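Long-range contacts in cadherin-5 (Gallus gallus, PDB 3PPE), which mediates calcium-dependent, homophilic adhesion between endothelial cells, represented here by its two outermost extracellular cadherin domains, EC1 and EC2, and the calcium-bound linker between them: residues A[8-13]-A[95-100]; A[103-108]-A[127-132]; A[120-125]-A[160-165]. One frame throughout, in Å; residues are numbered along the deposited sequence. Where two conformers were deposited one is given.

Interaction 1. Residues A[8-13]-A[95-100]; sequences HIREEI and SDINDN. With CA (calcium ion), chain E; CA (calcium ion), chain C; CA (calcium ion), chain D.
S95 sits next to R10 in a single parallel bridge and is held through both of its backbone polar groups. S95 N donates to I9 O at 2.8 Å, and S95 O accepts E11 N at 3.1 Å. Past this point E11 takes over. Its CG is wedged between the backbone N and carbonyl carbon (chi1 63°), and the extended chain beyond carries the carboxylate over to 95-100. There E11 OE2 uses its anti lone pair to accept I97 N at 2.9 Å. The same E11 OE2 binds one calcium ion at 2.3 Å; OE1 binds a second calcium. This is the calcium-binding linker of classical cadherins, at the junction of EC1 and EC2. D99 spans the same two ions from the opposite direction, its carboxylate turned 84° from that of E11, and the ions probably offset the repulsion between the crowded acidic groups. I97 contributes its carbonyl O to the ion bound by E11 OE2. Its side chain forks towards the other segment: I97 CG2 packs on R10 CG at 3.6 Å, and I97 CD1 meets E12 CB at 3.9 Å. E12 OE1 and D99 OD2 share the second ion, which D62 and E64 also bind, and R60 is a further partner of the E12 carboxylate.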
loop_
_atom_site.group_PDB
_atom_site.type_symbol
_atom_site.label_atom_id
_atom_site.label_comp_id
_atom_site.label_asym_id
_atom_site.label_seq_id
_atom_site.Cartn_x
_atom_site.Cartn_y
_atom_site.Cartn_z
ATOM N N HIS A 8 4.175 -4.484 -3.434
ATOM C CA HIS A 8 3.076 -5.452 -3.504
ATOM C C HIS A 8 1.829 -4.679 -3.749
ATOM O O HIS A 8 1.589 -3.649 -3.136
ATOM C CB HIS A 8 2.926 -6.269 -2.194
ATOM C CG HIS A 8 4.178 -6.962 -1.800
ATOM N ND1 HIS A 8 5.187 -6.322 -1.102
ATOM C CD2 HIS A 8 4.635 -8.207 -2.077
ATOM C CE1 HIS A 8 6.207 -7.150 -0.950
ATOM N NE2 HIS A 8 5.899 -8.299 -1.534
ATOM N N ILE A 9 1.055 -5.198 -4.677
ATOM C CA ILE A 9 -0.270 -4.662 -4.977
ATOM C C ILE A 9 -1.246 -5.824 -5.198
ATOM O O ILE A 9 -0.942 -6.794 -5.870
ATOM C CB ILE A 9 -0.267 -3.684 -6.185
ATOM C CG1 ILE A 9 -1.701 -3.248 -6.530
ATOM C CG2 ILE A 9 0.491 -4.274 -7.402
ATOM C CD1 ILE A 9 -1.816 -2.039 -7.449
ATOM N N ARG A 10 -2.412 -5.714 -4.575
ATOM C CA ARG A 10 -3.456 -6.720 -4.661
ATOM C C ARG A 10 -4.036 -6.811 -6.061
ATOM O O ARG A 10 -4.235 -5.792 -6.719
ATOM C CB ARG A 10 -4.541 -6.359 -3.631
ATOM C CG ARG A 10 -5.344 -7.553 -3.119
ATOM C CD ARG A 10 -6.333 -7.164 -2.002
ATOM N NE ARG A 10 -7.505 -6.416 -2.481
ATOM C CZ ARG A 10 -7.767 -5.123 -2.248
ATOM N NH1 ARG A 10 -6.929 -4.360 -1.534
ATOM N NH2 ARG A 10 -8.883 -4.579 -2.746
ATOM N N GLU A 11 -4.323 -8.027 -6.544
ATOM C CA GLU A 11 -4.989 -8.163 -7.833
ATOM C C GLU A 11 -6.459 -7.851 -7.708
ATOM O O GLU A 11 -7.019 -7.903 -6.607
ATOM C CB GLU A 11 -4.818 -9.579 -8.409
ATOM C CG GLU A 11 -5.467 -10.648 -7.512
ATOM C CD GLU A 11 -5.694 -11.978 -8.215
ATOM O OE1 GLU A 11 -5.865 -12.002 -9.458
ATOM O OE2 GLU A 11 -5.708 -13.001 -7.506
ATOM N N GLU A 12 -7.071 -7.514 -8.849
ATOM C CA GLU A 12 -8.550 -7.399 -8.985
ATOM C C GLU A 12 -9.183 -6.295 -8.107
ATOM O O GLU A 12 -10.309 -6.415 -7.629
ATOM C CB GLU A 12 -9.235 -8.758 -8.708
ATOM C CG GLU A 12 -8.609 -9.966 -9.420
ATOM C CD GLU A 12 -8.785 -9.994 -10.936
ATOM O OE1 GLU A 12 -8.404 -11.024 -11.531
ATOM O OE2 GLU A 12 -9.264 -9.035 -11.575
ATOM N N ILE A 13 -8.431 -5.218 -7.908
ATOM C CA ILE A 13 -8.902 -4.090 -7.112
ATOM C C ILE A 13 -10.009 -3.330 -7.834
ATOM O O ILE A 13 -9.844 -2.914 -8.981
ATOM C CB ILE A 13 -7.757 -3.116 -6.779
ATOM C CG1 ILE A 13 -6.714 -3.802 -5.896
ATOM C CG2 ILE A 13 -8.299 -1.867 -6.101
ATOM C CD1 ILE A 13 -5.425 -3.022 -5.753
ATOM N N SER A 95 -0.339 -9.518 -5.398
ATOM C CA SER A 95 -0.786 -10.340 -4.261
ATOM C C SER A 95 -2.091 -11.026 -4.625
ATOM O O SER A 95 -2.999 -10.401 -5.125
ATOM C CB SER A 95 -1.022 -9.464 -3.020
ATOM O OG SER A 95 0.129 -8.671 -2.773
ATOM N N ASP A 96 -2.160 -12.325 -4.355
ATOM C CA ASP A 96 -3.273 -13.179 -4.750
ATOM C C ASP A 96 -4.545 -12.943 -3.939
ATOM O O ASP A 96 -4.499 -12.907 -2.718
ATOM C CB ASP A 96 -2.843 -14.647 -4.545
ATOM C CG ASP A 96 -3.790 -15.635 -5.200
ATOM O OD1 ASP A 96 -4.152 -16.639 -4.541
ATOM O OD2 ASP A 96 -4.178 -15.435 -6.371
ATOM N N ILE A 97 -5.690 -12.864 -4.604
ATOM C CA ILE A 97 -6.938 -13.064 -3.908
ATOM C C ILE A 97 -7.503 -14.431 -4.317
ATOM O O ILE A 97 -7.150 -14.984 -5.376
ATOM C CB ILE A 97 -7.991 -11.899 -4.147
ATOM C CG1 ILE A 97 -8.550 -11.875 -5.574
ATOM C CG2 ILE A 97 -7.387 -10.494 -3.694
ATOM C CD1 ILE A 97 -9.917 -11.112 -5.694
ATOM N N ASN A 98 -8.371 -14.974 -3.481
ATOM C CA ASN A 98 -9.040 -16.218 -3.819
ATOM C C ASN A 98 -10.181 -15.970 -4.814
ATOM O O ASN A 98 -11.309 -15.723 -4.440
ATOM C CB ASN A 98 -9.545 -16.951 -2.563
ATOM C CG ASN A 98 -9.870 -18.402 -2.877
ATOM O OD1 ASN A 98 -9.131 -19.047 -3.639
ATOM N ND2 ASN A 98 -10.969 -18.899 -2.381
ATOM N N ASP A 99 -9.878 -16.011 -6.103
ATOM C CA ASP A 99 -10.892 -15.725 -7.103
ATOM C C ASP A 99 -11.080 -16.838 -8.143
ATOM O O ASP A 99 -11.746 -16.642 -9.139
ATOM C CB ASP A 99 -10.663 -14.345 -7.752
ATOM C CG ASP A 99 -9.303 -14.191 -8.440
ATOM O OD1 ASP A 99 -8.306 -14.897 -8.120
ATOM O OD2 ASP A 99 -9.216 -13.289 -9.340
ATOM N N ASN A 100 -10.479 -18.009 -7.890
ATOM C CA ASN A 100 -10.649 -19.170 -8.734
ATOM C C ASN A 100 -11.109 -20.379 -7.937
ATOM O O ASN A 100 -10.665 -20.627 -6.797
ATOM C CB ASN A 100 -9.362 -19.506 -9.530
ATOM C CG ASN A 100 -8.958 -18.391 -10.496
ATOM O OD1 ASN A 100 -8.277 -17.444 -10.105
ATOM N ND2 ASN A 100 -9.412 -18.468 -11.739
HETATM CA CA CA E . -6.181 -15.287 -7.557
HETATM CA CA CA C . -7.396 -13.200 -10.789
HETATM CA CA CA D . -9.098 -20.901 -5.131
HETATM O O HOH W 1 -8.811 -14.825 -11.979
#

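Interaction 2. Residues A[103-108]-A[127-132]; sequences IFVQKI and TAEDAD. With CA (calcium ion), chain D; CA (calcium ion), chain E.
F104 lays one face of its ring over the methyl of A128, a CH-pi contact with A128 CB 4.0 Å from the ring centroid and 13° off the normal. The two residues form a non-hydrogen-bonded antiparallel pair at the edge of one sheet of the EC2 beta sandwich, where the short strand 103-104 lies along strand 122-129. The ring is brought there by a chi1 of -79°, which sets CG beside the backbone N, and F104 CD2 comes within 3.3 Å of T127 O. The same T127 O accepts V105 N at 3.0 Å. I103 and E129 make the neighbouring hydrogen-bonded pair, with I103 N to E129 O at 2.8 Å and E129 N to I103 O at 2.9 Å. V105, just past the short strand, reaches across with CG1, which meets E129 CD at 3.6 Å, the two side chains crossing at about a right angle.

Behind this first shell, V180 and A182 of strand 175-184 and A195 of strand 194-202 pack against F104, so the ring joins the two sheets in the core of the sandwich. In the other direction the chain leaves E129 for the calcium sites. D130 grips one ion with both carboxylate oxygens, and D132 bridges that ion and the next, OD2 on the first and OD1 on the second. An Asx turn links these two aspartates: D132 N donates to the anti lone pair of D130 OD1 at 3.0 Å.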
loop_
_atom_site.group_PDB
_atom_site.type_symbol
_atom_site.label_atom_id
_atom_site.label_comp_id
_atom_site.label_asym_id
_atom_site.label_seq_id
_atom_site.Cartn_x
_atom_site.Cartn_y
_atom_site.Cartn_z
ATOM N N ILE A 103 -10.993 -26.692 -10.801
ATOM C CA ILE A 103 -11.685 -27.219 -11.987
ATOM C C ILE A 103 -11.081 -28.567 -12.336
ATOM O O ILE A 103 -9.865 -28.726 -12.363
ATOM C CB ILE A 103 -11.605 -26.244 -13.214
ATOM C CG1 ILE A 103 -12.285 -24.895 -12.910
ATOM C CG2 ILE A 103 -12.288 -26.834 -14.464
ATOM C CD1 ILE A 103 -11.630 -23.774 -13.666
ATOM N N PHE A 104 -11.928 -29.565 -12.577
ATOM C CA PHE A 104 -11.398 -30.893 -12.884
ATOM C C PHE A 104 -10.533 -30.897 -14.123
ATOM O O PHE A 104 -10.689 -30.024 -14.971
ATOM C CB PHE A 104 -12.519 -31.907 -12.942
ATOM C CG PHE A 104 -12.955 -32.342 -11.574
ATOM C CD1 PHE A 104 -14.049 -31.744 -10.960
ATOM C CD2 PHE A 104 -12.218 -33.311 -10.875
ATOM C CE1 PHE A 104 -14.467 -32.150 -9.661
ATOM C CE2 PHE A 104 -12.607 -33.697 -9.575
ATOM C CZ PHE A 104 -13.751 -33.105 -8.989
ATOM N N VAL A 105 -9.630 -31.867 -14.238
ATOM C CA VAL A 105 -8.746 -31.922 -15.406
ATOM C C VAL A 105 -9.367 -32.662 -16.609
ATOM O O VAL A 105 -8.842 -32.570 -17.703
ATOM C CB VAL A 105 -7.327 -32.478 -15.085
ATOM C CG1 VAL A 105 -6.611 -31.608 -14.046
ATOM C CG2 VAL A 105 -7.387 -33.943 -14.628
ATOM N N GLN A 106 -10.489 -33.350 -16.399
ATOM C CA GLN A 106 -11.210 -34.099 -17.444
ATOM C C GLN A 106 -12.672 -33.987 -17.063
ATOM O O GLN A 106 -13.002 -33.960 -15.883
ATOM C CB GLN A 106 -10.897 -35.627 -17.449
ATOM C CG GLN A 106 -9.440 -35.986 -17.599
ATOM C CD GLN A 106 -9.119 -37.427 -17.377
ATOM O OE1 GLN A 106 -9.977 -38.348 -17.526
ATOM N NE2 GLN A 106 -7.872 -37.662 -17.054
ATOM N N LYS A 107 -13.529 -33.960 -18.072
ATOM C CA LYS A 107 -14.975 -34.052 -17.886
ATOM C C LYS A 107 -15.437 -35.397 -17.288
ATOM O O LYS A 107 -16.314 -35.425 -16.423
ATOM C CB LYS A 107 -15.635 -33.892 -19.253
ATOM C CG LYS A 107 -17.152 -33.707 -19.173
ATOM C CD LYS A 107 -17.532 -32.311 -18.629
ATOM C CE LYS A 107 -18.960 -31.976 -19.067
ATOM N NZ LYS A 107 -19.549 -30.856 -18.257
ATOM N N ILE A 108 -14.873 -36.492 -17.811
ATOM C CA ILE A 108 -15.153 -37.849 -17.405
ATOM C C ILE A 108 -13.834 -38.589 -17.075
ATOM O O ILE A 108 -12.881 -38.634 -17.878
ATOM C CB ILE A 108 -15.969 -38.610 -18.491
ATOM C CG1 ILE A 108 -17.292 -37.867 -18.832
ATOM C CG2 ILE A 108 -16.226 -40.060 -18.062
ATOM C CD1 ILE A 108 -18.109 -38.562 -19.940
ATOM N N THR A 127 -8.706 -35.429 -10.122
ATOM C CA THR A 127 -7.870 -34.257 -9.823
ATOM C C THR A 127 -8.555 -33.017 -10.355
ATOM O O THR A 127 -8.949 -32.988 -11.525
ATOM C CB THR A 127 -6.482 -34.372 -10.530
ATOM O OG1 THR A 127 -5.879 -35.605 -10.183
ATOM C CG2 THR A 127 -5.497 -33.206 -10.132
ATOM N N ALA A 128 -8.694 -32.008 -9.497
ATOM C CA ALA A 128 -9.074 -30.663 -9.915
ATOM C C ALA A 128 -7.937 -29.697 -9.569
ATOM O O ALA A 128 -7.220 -29.903 -8.569
ATOM C CB ALA A 128 -10.375 -30.240 -9.240
ATOM N N GLU A 129 -7.725 -28.687 -10.415
ATOM C CA GLU A 129 -6.635 -27.726 -10.207
ATOM C C GLU A 129 -7.266 -26.369 -9.975
ATOM O O GLU A 129 -8.280 -26.026 -10.568
ATOM C CB GLU A 129 -5.682 -27.639 -11.416
ATOM C CG GLU A 129 -5.122 -28.963 -11.901
ATOM C CD GLU A 129 -4.398 -28.826 -13.234
ATOM O OE1 GLU A 129 -4.912 -28.129 -14.168
ATOM O OE2 GLU A 129 -3.300 -29.416 -13.354
ATOM N N ASP A 130 -6.665 -25.624 -9.067
ATOM C CA ASP A 130 -7.163 -24.315 -8.677
ATOM C C ASP A 130 -6.080 -23.333 -9.083
ATOM O O ASP A 130 -4.935 -23.475 -8.648
ATOM C CB ASP A 130 -7.349 -24.297 -7.171
ATOM C CG ASP A 130 -8.023 -23.035 -6.679
ATOM O OD1 ASP A 130 -7.561 -21.889 -6.950
ATOM O OD2 ASP A 130 -8.977 -23.189 -5.933
ATOM N N ALA A 131 -6.460 -22.336 -9.883
ATOM C CA ALA A 131 -5.520 -21.399 -10.499
ATOM C C ALA A 131 -4.942 -20.332 -9.539
ATOM O O ALA A 131 -4.031 -19.587 -9.907
ATOM C CB ALA A 131 -6.195 -20.729 -11.680
ATOM N N ASP A 132 -5.464 -20.256 -8.324
ATOM C CA ASP A 132 -4.935 -19.328 -7.327
ATOM C C ASP A 132 -3.534 -19.730 -6.870
ATOM O O ASP A 132 -3.000 -20.781 -7.268
ATOM C CB ASP A 132 -5.914 -19.121 -6.152
ATOM C CG ASP A 132 -7.206 -18.499 -6.607
ATOM O OD1 ASP A 132 -7.121 -17.516 -7.347
ATOM O OD2 ASP A 132 -8.324 -18.992 -6.283
HETATM CA CA CA D . -9.098 -20.901 -5.131
HETATM CA CA CA E . -6.181 -15.287 -7.557
#

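Interaction 3. Residues A[120-125]-A[160-165]; sequences GTSVTK and VIFTAR
F162 and S122 face each other as a non-hydrogen-bonded antiparallel pair between strands 122-125 and 160-163, neighbours in one sheet of the EC2 beta sandwich. The F162 side chain can be followed outward across the end of its partner strand. F162 CB lies 3.7 Å from T121 O, the carbonyl that also accepts T163 N at 2.8 Å. With CG beside the backbone N (chi1 -60°), the ring comes obliquely to the backbone of 120-122: F162 CD2 is 3.4 Å from G120 O and 3.6 Å from S122 CA. Further out, F162 CE2 meets S122 CB at 3.9 Å. T154 of the adjoining strand 153-155 and D156 also touch this side chain.

Next along the strands is a classic beta bulge, V123 and T124 together standing opposite I161. V123 N donates to I161 O at 2.7 Å, and I161 N returns a nearly straight bond to T124 O. V123 and I161 both pack on I199 of the facing sheet. Back beside F162, T121 and T163 run side by side, and both hydroxyls bond to R118 O; between the pair, T121 CB comes 3.6 Å from T163 OG1.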
loop_
_atom_site.group_PDB
_atom_site.type_symbol
_atom_site.label_atom_id
_atom_site.label_comp_id
_atom_site.label_asym_id
_atom_site.label_seq_id
_atom_site.Cartn_x
_atom_site.Cartn_y
_atom_site.Cartn_z
ATOM N N GLY A 120 -12.940 -49.857 1.394
ATOM C CA GLY A 120 -11.788 -48.962 1.396
ATOM C C GLY A 120 -10.739 -49.381 0.374
ATOM O O GLY A 120 -9.550 -49.033 0.498
ATOM N N THR A 121 -11.176 -50.119 -0.644
ATOM C CA THR A 121 -10.310 -50.456 -1.759
ATOM C C THR A 121 -10.221 -49.270 -2.695
ATOM O O THR A 121 -11.240 -48.764 -3.167
ATOM C CB THR A 121 -10.791 -51.685 -2.544
ATOM O OG1 THR A 121 -10.766 -52.835 -1.662
ATOM C CG2 THR A 121 -9.826 -51.931 -3.710
ATOM N N SER A 122 -8.979 -48.844 -2.952
ATOM C CA SER A 122 -8.690 -47.723 -3.797
ATOM C C SER A 122 -9.099 -48.054 -5.246
ATOM O O SER A 122 -8.750 -49.137 -5.777
ATOM C CB SER A 122 -7.177 -47.480 -3.694
ATOM O OG SER A 122 -6.809 -46.499 -4.588
ATOM N N VAL A 123 -9.816 -47.141 -5.906
ATOM C CA VAL A 123 -10.335 -47.425 -7.244
ATOM C C VAL A 123 -9.569 -46.639 -8.338
ATOM O O VAL A 123 -9.029 -47.204 -9.281
ATOM C CB VAL A 123 -11.856 -47.085 -7.306
ATOM C CG1 VAL A 123 -12.415 -47.281 -8.731
ATOM C CG2 VAL A 123 -12.643 -47.861 -6.240
ATOM N N THR A 124 -9.518 -45.316 -8.175
ATOM C CA THR A 124 -8.983 -44.432 -9.170
ATOM C C THR A 124 -8.788 -43.066 -8.504
ATOM O O THR A 124 -9.192 -42.882 -7.347
ATOM C CB THR A 124 -9.932 -44.357 -10.414
ATOM O OG1 THR A 124 -9.224 -43.740 -11.469
ATOM C CG2 THR A 124 -11.202 -43.564 -10.151
ATOM N N LYS A 125 -8.108 -42.144 -9.180
ATOM C CA LYS A 125 -7.874 -40.833 -8.601
ATOM C C LYS A 125 -8.478 -39.794 -9.533
ATOM O O LYS A 125 -8.324 -39.887 -10.748
ATOM C CB LYS A 125 -6.379 -40.530 -8.423
ATOM C CG LYS A 125 -6.135 -39.242 -7.575
ATOM C CD LYS A 125 -4.701 -38.782 -7.609
ATOM C CE LYS A 125 -4.495 -37.445 -6.856
ATOM N NZ LYS A 125 -5.326 -36.282 -7.383
ATOM N N VAL A 160 -8.643 -39.323 -4.275
ATOM C CA VAL A 160 -8.668 -40.785 -4.395
ATOM C C VAL A 160 -10.054 -41.341 -4.024
ATOM O O VAL A 160 -10.615 -41.003 -2.977
ATOM C CB VAL A 160 -7.541 -41.452 -3.590
ATOM C CG1 VAL A 160 -7.542 -43.028 -3.751
ATOM C CG2 VAL A 160 -6.151 -40.876 -4.026
ATOM N N ILE A 161 -10.579 -42.168 -4.923
ATOM C CA ILE A 161 -11.893 -42.807 -4.756
ATOM C C ILE A 161 -11.693 -44.237 -4.263
ATOM O O ILE A 161 -10.835 -44.962 -4.765
ATOM C CB ILE A 161 -12.710 -42.743 -6.078
ATOM C CG1 ILE A 161 -12.863 -41.273 -6.512
ATOM C CG2 ILE A 161 -14.096 -43.432 -5.954
ATOM C CD1 ILE A 161 -13.647 -41.088 -7.778
ATOM N N PHE A 162 -12.488 -44.620 -3.263
ATOM C CA PHE A 162 -12.407 -45.917 -2.587
ATOM C C PHE A 162 -13.789 -46.539 -2.544
ATOM O O PHE A 162 -14.784 -45.809 -2.514
ATOM C CB PHE A 162 -11.957 -45.731 -1.135
ATOM C CG PHE A 162 -10.610 -45.090 -0.975
ATOM C CD1 PHE A 162 -10.484 -43.694 -0.870
ATOM C CD2 PHE A 162 -9.471 -45.876 -0.850
ATOM C CE1 PHE A 162 -9.211 -43.109 -0.718
ATOM C CE2 PHE A 162 -8.191 -45.303 -0.670
ATOM C CZ PHE A 162 -8.064 -43.920 -0.607
ATOM N N THR A 163 -13.855 -47.882 -2.481
ATOM C CA THR A 163 -15.135 -48.570 -2.263
ATOM C C THR A 163 -15.640 -48.186 -0.866
ATOM O O THR A 163 -14.857 -48.134 0.085
ATOM C CB THR A 163 -15.008 -50.136 -2.375
ATOM O OG1 THR A 163 -14.075 -50.584 -1.397
ATOM C CG2 THR A 163 -14.521 -50.571 -3.802
ATOM N N ALA A 164 -16.946 -47.908 -0.777
ATOM C CA ALA A 164 -17.631 -47.523 0.461
ATOM C C ALA A 164 -18.369 -48.691 1.106
ATOM O O ALA A 164 -18.880 -48.552 2.209
ATOM C CB ALA A 164 -18.630 -46.379 0.217
ATOM N N ARG A 165 -18.368 -49.833 0.438
ATOM C CA ARG A 165 -19.091 -51.044 0.877
ATOM C C ARG A 165 -18.231 -52.211 0.462
ATOM O O ARG A 165 -17.531 -52.110 -0.544
ATOM C CB ARG A 165 -20.448 -51.175 0.145
ATOM C CG ARG A 165 -21.492 -50.064 0.466
ATOM C CD ARG A 165 -22.830 -50.304 -0.244
ATOM N NE ARG A 165 -23.468 -51.516 0.283
ATOM C CZ ARG A 165 -24.327 -51.555 1.294
ATOM N NH1 ARG A 165 -24.673 -50.434 1.949
ATOM N NH2 ARG A 165 -24.814 -52.748 1.675
#

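Overall arrangement
Interactions 1 and 2 meet across the domain junction, their centres about 21 Å apart, and share two calcium ions. D99 of 95-100 and D132 of 127-132 both bind one ion, with D99 OD1 3.0 Å from D132 OD1. N98, N100, D130 and D132 are among the ligands of the other, which H139 and D184 complete; N100 N probably also hydrogen-bonds D132 OD2, at 2.9 Å. The linker is thus tied to both EC1 and EC2, in keeping with the rigidity calcium gives cadherin ectodomains. Interaction 3 belongs to EC2 alone. Strand 122-129 connects it to interaction 2, with centres about 19 Å apart, but its nearest atoms stay about 17 Å from those of interaction 1, well away from the calcium sites.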